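Putative outer membrane protein (LpxR) (Salmonella typhimurium, PDB 3FID) removes acyl chains from lipid A as an outer-membrane deacylase that modifies lipopolysaccharide. Local coordinates at residues G214-V228 / K250-S264. Residues are numbered along the deposited sequence; the frame is centred on the assembly and turned at random.
With CXE (pentaethylene glycol monodecyl ether), chain L; CXE (pentaethylene glycol monodecyl ether), chain M; CXE (pentaethylene glycol monodecyl ether), chain K.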
# COMPACT_ATOMS: atom_id res chain seq x y z
N GLY A 214 19.30 4.44 18.40
CA GLY A 214 18.55 4.94 19.54
C GLY A 214 17.14 5.33 19.16
O GLY A 214 16.45 4.59 18.46
N LEU A 215 16.72 6.52 19.62
CA LEU A 215 15.39 7.07 19.32
C LEU A 215 15.27 7.41 17.83
O LEU A 215 16.11 8.09 17.25
CB LEU A 215 15.09 8.32 20.17
CG LEU A 215 13.71 8.99 20.00
CD1 LEU A 215 12.54 8.20 20.63
CD2 LEU A 215 13.73 10.43 20.50
N ILE A 216 14.17 6.95 17.25
CA ILE A 216 13.80 7.32 15.91
C ILE A 216 12.35 7.75 15.94
O ILE A 216 11.50 7.14 16.64
CB ILE A 216 14.07 6.16 14.93
CG1 ILE A 216 14.00 6.66 13.47
CG2 ILE A 216 13.10 4.97 15.18
CD1 ILE A 216 14.57 5.68 12.48
N TYR A 217 12.06 8.85 15.26
CA TYR A 217 10.67 9.27 15.08
C TYR A 217 10.43 10.05 13.80
O TYR A 217 11.34 10.69 13.26
CB TYR A 217 10.13 10.04 16.29
CG TYR A 217 10.72 11.40 16.47
CD1 TYR A 217 11.84 11.59 17.32
CD2 TYR A 217 10.18 12.51 15.80
CE1 TYR A 217 12.40 12.85 17.47
CE2 TYR A 217 10.73 13.77 15.96
CZ TYR A 217 11.83 13.94 16.78
OH TYR A 217 12.35 15.20 16.90
N LYS A 218 9.20 9.99 13.30
CA LYS A 218 8.85 10.62 12.03
C LYS A 218 7.35 10.81 12.00
O LYS A 218 6.62 9.94 12.46
CB LYS A 218 9.30 9.71 10.86
CG LYS A 218 8.88 10.21 9.46
CD LYS A 218 9.41 9.32 8.33
CE LYS A 218 8.83 9.80 6.97
NZ LYS A 218 9.32 8.88 5.88
N VAL A 219 6.89 11.98 11.53
CA VAL A 219 5.48 12.23 11.32
C VAL A 219 5.35 12.79 9.92
O VAL A 219 6.19 13.58 9.50
CB VAL A 219 4.88 13.23 12.33
CG1 VAL A 219 3.40 13.36 12.11
CG2 VAL A 219 5.16 12.78 13.81
N PHE A 220 4.35 12.37 9.15
CA PHE A 220 4.31 12.74 7.75
C PHE A 220 2.89 12.82 7.23
O PHE A 220 1.96 12.23 7.80
CB PHE A 220 5.11 11.75 6.85
CG PHE A 220 4.49 10.39 6.81
CD1 PHE A 220 4.78 9.44 7.79
CD2 PHE A 220 3.55 10.08 5.83
CE1 PHE A 220 4.15 8.18 7.79
CE2 PHE A 220 2.92 8.83 5.81
CZ PHE A 220 3.22 7.89 6.81
N ALA A 221 2.75 13.57 6.14
CA ALA A 221 1.48 13.70 5.43
C ALA A 221 1.82 13.88 3.95
O ALA A 221 2.74 14.64 3.62
CB ALA A 221 0.70 14.89 5.98
N GLY A 222 1.13 13.16 3.06
CA GLY A 222 1.40 13.26 1.61
C GLY A 222 0.19 12.89 0.77
O GLY A 222 -0.76 12.29 1.26
N VAL A 223 0.24 13.26 -0.50
CA VAL A 223 -0.79 12.90 -1.49
C VAL A 223 -0.07 12.66 -2.80
O VAL A 223 0.92 13.36 -3.13
CB VAL A 223 -1.90 13.98 -1.65
CG1 VAL A 223 -1.33 15.40 -1.98
CG2 VAL A 223 -2.94 13.54 -2.68
N GLU A 224 -0.55 11.66 -3.55
CA GLU A 224 -0.03 11.38 -4.86
C GLU A 224 -1.20 11.22 -5.82
O GLU A 224 -2.13 10.51 -5.54
CB GLU A 224 0.81 10.10 -4.87
CG GLU A 224 1.32 9.73 -6.27
CD GLU A 224 1.99 8.36 -6.33
OE1 GLU A 224 1.32 7.32 -6.48
OE2 GLU A 224 3.23 8.32 -6.24
N ARG A 225 -1.16 11.91 -6.95
CA ARG A 225 -2.17 11.67 -7.99
C ARG A 225 -1.65 10.67 -9.01
O ARG A 225 -0.61 10.91 -9.63
CB ARG A 225 -2.51 13.00 -8.70
CG ARG A 225 -3.37 12.78 -9.97
CD ARG A 225 -4.20 14.03 -10.25
NE ARG A 225 -5.13 14.28 -9.17
CZ ARG A 225 -5.96 15.30 -9.11
NH1 ARG A 225 -5.98 16.20 -10.10
NH2 ARG A 225 -6.77 15.45 -8.07
N ARG A 226 -2.37 9.60 -9.26
CA ARG A 226 -1.92 8.75 -10.37
C ARG A 226 -2.86 8.63 -11.53
O ARG A 226 -4.08 8.68 -11.38
CB ARG A 226 -1.44 7.39 -9.88
CG ARG A 226 -2.43 6.68 -9.04
CD ARG A 226 -1.68 5.53 -8.34
NE ARG A 226 -2.58 4.52 -7.83
CZ ARG A 226 -2.86 4.32 -6.53
NH1 ARG A 226 -3.67 3.32 -6.18
NH2 ARG A 226 -2.32 5.07 -5.60
N GLU A 227 -2.26 8.53 -12.72
CA GLU A 227 -3.00 8.38 -13.97
C GLU A 227 -2.89 6.92 -14.34
O GLU A 227 -1.81 6.42 -14.61
CB GLU A 227 -2.38 9.25 -15.05
CG GLU A 227 -3.24 9.41 -16.26
CD GLU A 227 -4.52 10.23 -15.99
OE1 GLU A 227 -5.38 10.22 -16.90
OE2 GLU A 227 -4.67 10.84 -14.87
N VAL A 228 -4.03 6.24 -14.32
CA VAL A 228 -4.06 4.78 -14.30
C VAL A 228 -4.34 4.27 -15.72
O VAL A 228 -5.35 4.66 -16.35
CB VAL A 228 -5.13 4.27 -13.30
CG1 VAL A 228 -5.19 2.72 -13.30
CG2 VAL A 228 -4.83 4.78 -11.88
N LYS A 250 -9.61 6.91 -14.44
CA LYS A 250 -8.23 7.06 -14.87
C LYS A 250 -7.39 7.93 -13.94
O LYS A 250 -6.18 7.85 -13.99
CB LYS A 250 -8.19 7.58 -16.31
CG LYS A 250 -8.94 6.59 -17.24
CD LYS A 250 -8.16 6.30 -18.49
CE LYS A 250 -8.68 7.08 -19.69
NZ LYS A 250 -9.86 6.44 -20.30
N THR A 251 -8.03 8.76 -13.12
CA THR A 251 -7.32 9.60 -12.16
C THR A 251 -7.68 9.19 -10.74
O THR A 251 -8.87 9.19 -10.35
CB THR A 251 -7.60 11.10 -12.40
OG1 THR A 251 -7.32 11.40 -13.77
CG2 THR A 251 -6.70 11.93 -11.55
N VAL A 252 -6.65 8.82 -9.98
CA VAL A 252 -6.83 8.28 -8.63
C VAL A 252 -5.81 8.97 -7.69
O VAL A 252 -4.61 9.01 -7.97
CB VAL A 252 -6.65 6.70 -8.62
CG1 VAL A 252 -6.61 6.17 -7.17
CG2 VAL A 252 -7.77 6.01 -9.38
N ASP A 253 -6.31 9.53 -6.60
CA ASP A 253 -5.47 10.19 -5.60
C ASP A 253 -5.34 9.30 -4.39
O ASP A 253 -6.32 8.65 -3.98
CB ASP A 253 -6.11 11.51 -5.15
CG ASP A 253 -6.16 12.53 -6.25
OD1 ASP A 253 -5.41 12.39 -7.23
OD2 ASP A 253 -6.96 13.48 -6.12
N GLU A 254 -4.15 9.29 -3.80
CA GLU A 254 -3.89 8.55 -2.56
C GLU A 254 -3.31 9.47 -1.48
O GLU A 254 -2.28 10.15 -1.70
CB GLU A 254 -2.93 7.38 -2.80
CG GLU A 254 -2.63 6.56 -1.49
CD GLU A 254 -1.80 5.32 -1.76
OE1 GLU A 254 -2.14 4.60 -2.70
OE2 GLU A 254 -0.84 5.06 -1.00
N TYR A 255 -3.97 9.50 -0.33
CA TYR A 255 -3.55 10.32 0.81
C TYR A 255 -2.99 9.42 1.90
O TYR A 255 -3.53 8.34 2.15
CB TYR A 255 -4.76 11.06 1.39
CG TYR A 255 -5.31 12.09 0.45
CD1 TYR A 255 -4.94 13.42 0.58
CD2 TYR A 255 -6.21 11.74 -0.58
CE1 TYR A 255 -5.44 14.40 -0.26
CE2 TYR A 255 -6.72 12.72 -1.44
CZ TYR A 255 -6.31 14.04 -1.27
OH TYR A 255 -6.76 15.05 -2.11
N ARG A 256 -1.91 9.85 2.55
CA ARG A 256 -1.30 9.05 3.62
C ARG A 256 -0.87 10.02 4.71
O ARG A 256 -0.19 11.01 4.43
CB ARG A 256 -0.04 8.28 3.14
CG ARG A 256 -0.24 7.37 1.94
CD ARG A 256 0.93 6.36 1.78
NE ARG A 256 0.32 5.13 1.27
CZ ARG A 256 0.17 3.96 1.90
NH1 ARG A 256 -0.44 2.99 1.25
NH2 ARG A 256 0.65 3.71 3.13
N VAL A 257 -1.30 9.74 5.94
CA VAL A 257 -0.91 10.50 7.09
C VAL A 257 -0.46 9.49 8.13
O VAL A 257 -1.19 8.51 8.43
CB VAL A 257 -2.13 11.33 7.63
CG1 VAL A 257 -1.82 11.92 9.00
CG2 VAL A 257 -2.59 12.38 6.58
N GLY A 258 0.73 9.68 8.70
CA GLY A 258 1.19 8.69 9.65
C GLY A 258 2.40 9.06 10.46
O GLY A 258 2.87 10.19 10.42
N ALA A 259 2.91 8.08 11.21
CA ALA A 259 4.05 8.29 12.12
C ALA A 259 4.78 6.98 12.41
O ALA A 259 4.20 5.88 12.30
CB ALA A 259 3.57 8.90 13.46
N THR A 260 6.05 7.14 12.78
CA THR A 260 6.87 6.06 13.33
C THR A 260 7.49 6.51 14.66
O THR A 260 7.96 7.65 14.77
CB THR A 260 7.99 5.71 12.38
OG1 THR A 260 7.41 5.21 11.17
CG2 THR A 260 8.98 4.64 13.00
N ILE A 261 7.49 5.63 15.65
CA ILE A 261 8.24 5.87 16.87
C ILE A 261 8.96 4.58 17.22
O ILE A 261 8.38 3.49 17.21
CB ILE A 261 7.36 6.42 18.03
CG1 ILE A 261 8.25 6.96 19.18
CG2 ILE A 261 6.36 5.36 18.52
CD1 ILE A 261 7.51 7.24 20.53
N GLY A 262 10.26 4.69 17.49
CA GLY A 262 11.02 3.53 17.85
C GLY A 262 12.23 3.84 18.70
O GLY A 262 12.60 4.99 18.90
N TYR A 263 12.84 2.77 19.19
CA TYR A 263 14.11 2.85 19.87
C TYR A 263 14.85 1.61 19.49
O TYR A 263 14.35 0.51 19.70
CB TYR A 263 13.96 2.95 21.41
CG TYR A 263 15.28 3.41 22.02
CD1 TYR A 263 16.29 2.50 22.30
CD2 TYR A 263 15.53 4.76 22.26
CE1 TYR A 263 17.52 2.92 22.82
CE2 TYR A 263 16.75 5.19 22.79
CZ TYR A 263 17.73 4.26 23.06
OH TYR A 263 18.95 4.69 23.58
N SER A 264 16.01 1.78 18.87
CA SER A 264 16.88 0.65 18.51
C SER A 264 16.70 -0.49 19.51
O SER A 264 16.91 -0.29 20.71
CB SER A 264 18.35 1.08 18.52
OG SER A 264 18.73 1.66 17.29
C1 CXE L . 1.57 19.52 -0.94
C2 CXE L . 2.11 18.92 0.34
C3 CXE L . 1.46 17.57 0.62
C4 CXE L . 0.56 17.58 1.84
C5 CXE L . -0.79 16.94 1.50
C6 CXE L . -1.21 15.91 2.55
C7 CXE L . -2.72 15.84 2.64
C8 CXE L . -3.17 14.82 3.66
C9 CXE L . -4.42 15.31 4.37
C10 CXE L . -5.64 14.42 4.13
O11 CXE L . -6.81 15.23 4.18
C12 CXE L . -8.03 14.55 3.90
C13 CXE L . -8.26 14.34 2.40
O14 CXE L . -8.65 15.57 1.78
C15 CXE L . -9.12 15.39 0.44
C1 CXE M . 21.12 13.79 -12.51
C2 CXE M . 19.73 13.83 -13.11
C3 CXE M . 18.77 14.65 -12.25
C4 CXE M . 17.37 14.03 -12.19
C5 CXE M . 16.30 15.06 -11.82
C6 CXE M . 15.04 14.36 -11.33
C7 CXE M . 14.05 15.28 -10.61
C8 CXE M . 12.68 14.62 -10.53
C9 CXE M . 11.76 15.20 -9.45
C10 CXE M . 10.35 15.40 -9.99
O11 CXE M . 9.47 15.82 -8.94
C12 CXE M . 8.48 16.76 -9.37
C13 CXE M . 7.05 16.24 -9.15
O14 CXE M . 6.17 17.27 -8.68
C15 CXE M . 4.87 16.80 -8.32
C16 CXE M . 4.27 17.61 -7.17
O17 CXE M . 2.85 17.72 -7.35
C18 CXE M . 2.05 17.53 -6.18
C19 CXE M . 0.56 17.59 -6.53
O20 CXE M . -0.10 16.36 -6.19
C21 CXE M . -1.46 16.28 -6.64
C22 CXE M . -2.35 16.18 -5.41
O23 CXE M . -3.72 15.97 -5.74
C24 CXE M . -4.59 16.51 -4.74
C25 CXE M . -5.58 17.44 -5.42
O26 CXE M . -6.32 18.13 -4.43
C1 CXE K . 4.63 17.48 9.07
C2 CXE K . 3.67 16.35 8.81
C3 CXE K . 2.23 16.71 9.20
C4 CXE K . 1.94 16.37 10.67
C5 CXE K . 0.50 16.59 11.09
C6 CXE K . 0.06 15.48 12.05
C7 CXE K . -0.93 15.92 13.13
C8 CXE K . -1.35 14.72 13.97
C9 CXE K . -2.47 15.02 14.95
C10 CXE K . -2.78 13.79 15.80
O11 CXE K . -3.66 14.13 16.87
C12 CXE K . -4.16 12.97 17.55
C13 CXE K . -5.44 13.30 18.31
O14 CXE K . -5.98 12.12 18.92
C15 CXE K . -7.41 12.06 18.89
C16 CXE K . -7.88 11.59 17.51
O17 CXE K . -9.28 11.27 17.53
C18 CXE K . -10.05 12.12 16.68
C19 CXE K . -11.52 12.00 17.03
O20 CXE K . -11.67 11.11 18.14
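Thr251 OG1 donates to Glu227 OE2 (2.9 Å), meeting the carboxylate on its syn side but somewhat out of its plane, while its CG2 rests against Arg225 CD. Asp253 is gripped side-on by the same arginine: Arg225 NE bonds Asp253 OD1 at 2.7 Å and Arg225 NH2 bonds Asp253 OD2 at 2.8 Å, each Asp253 oxygen accepting through its syn lone pair. With the two planes 1° apart, this fork fixes the rotation of both groups beside a detergent headgroup, whose O23 lies over one face of the guanidinium. Glu254, on the opposite face of the sheet, accepts Arg226 NH2 at OE1 (2.9 Å) from above its carboxylate plane, the two planes standing 84° apart; its OE2 takes Arg256 NE (2.6 Å) and the backbone N of Gly200, on the face turned to the barrel interior. The Tyr255 ring is sandwiched, Val223 CG2 lying 3.7 Å from its centroid and a glycol carbon (C13) of a detergent molecule over the rim of the opposite face. Strands 215-228 and 251-263 run antiparallel, neighbouring staves of the outer-membrane beta-barrel, paired without a bulge from Leu215-Tyr263 to Glu227-Thr251 and alternating between a face that meets detergent and an inner one. Gly258 lets the Phe220 ring fold across the strand: CG sits between backbone N and carbonyl carbon (chi1 67°), placing the ring face over Gly258 CA, 3.9 Å from the centroid. Thr260 turns its hydroxyl to Ser269 on the next strand. Tyr263 lays its ring over Gly214 CA, and Ser264 OG accepts Gly214 N at 3.0 Å.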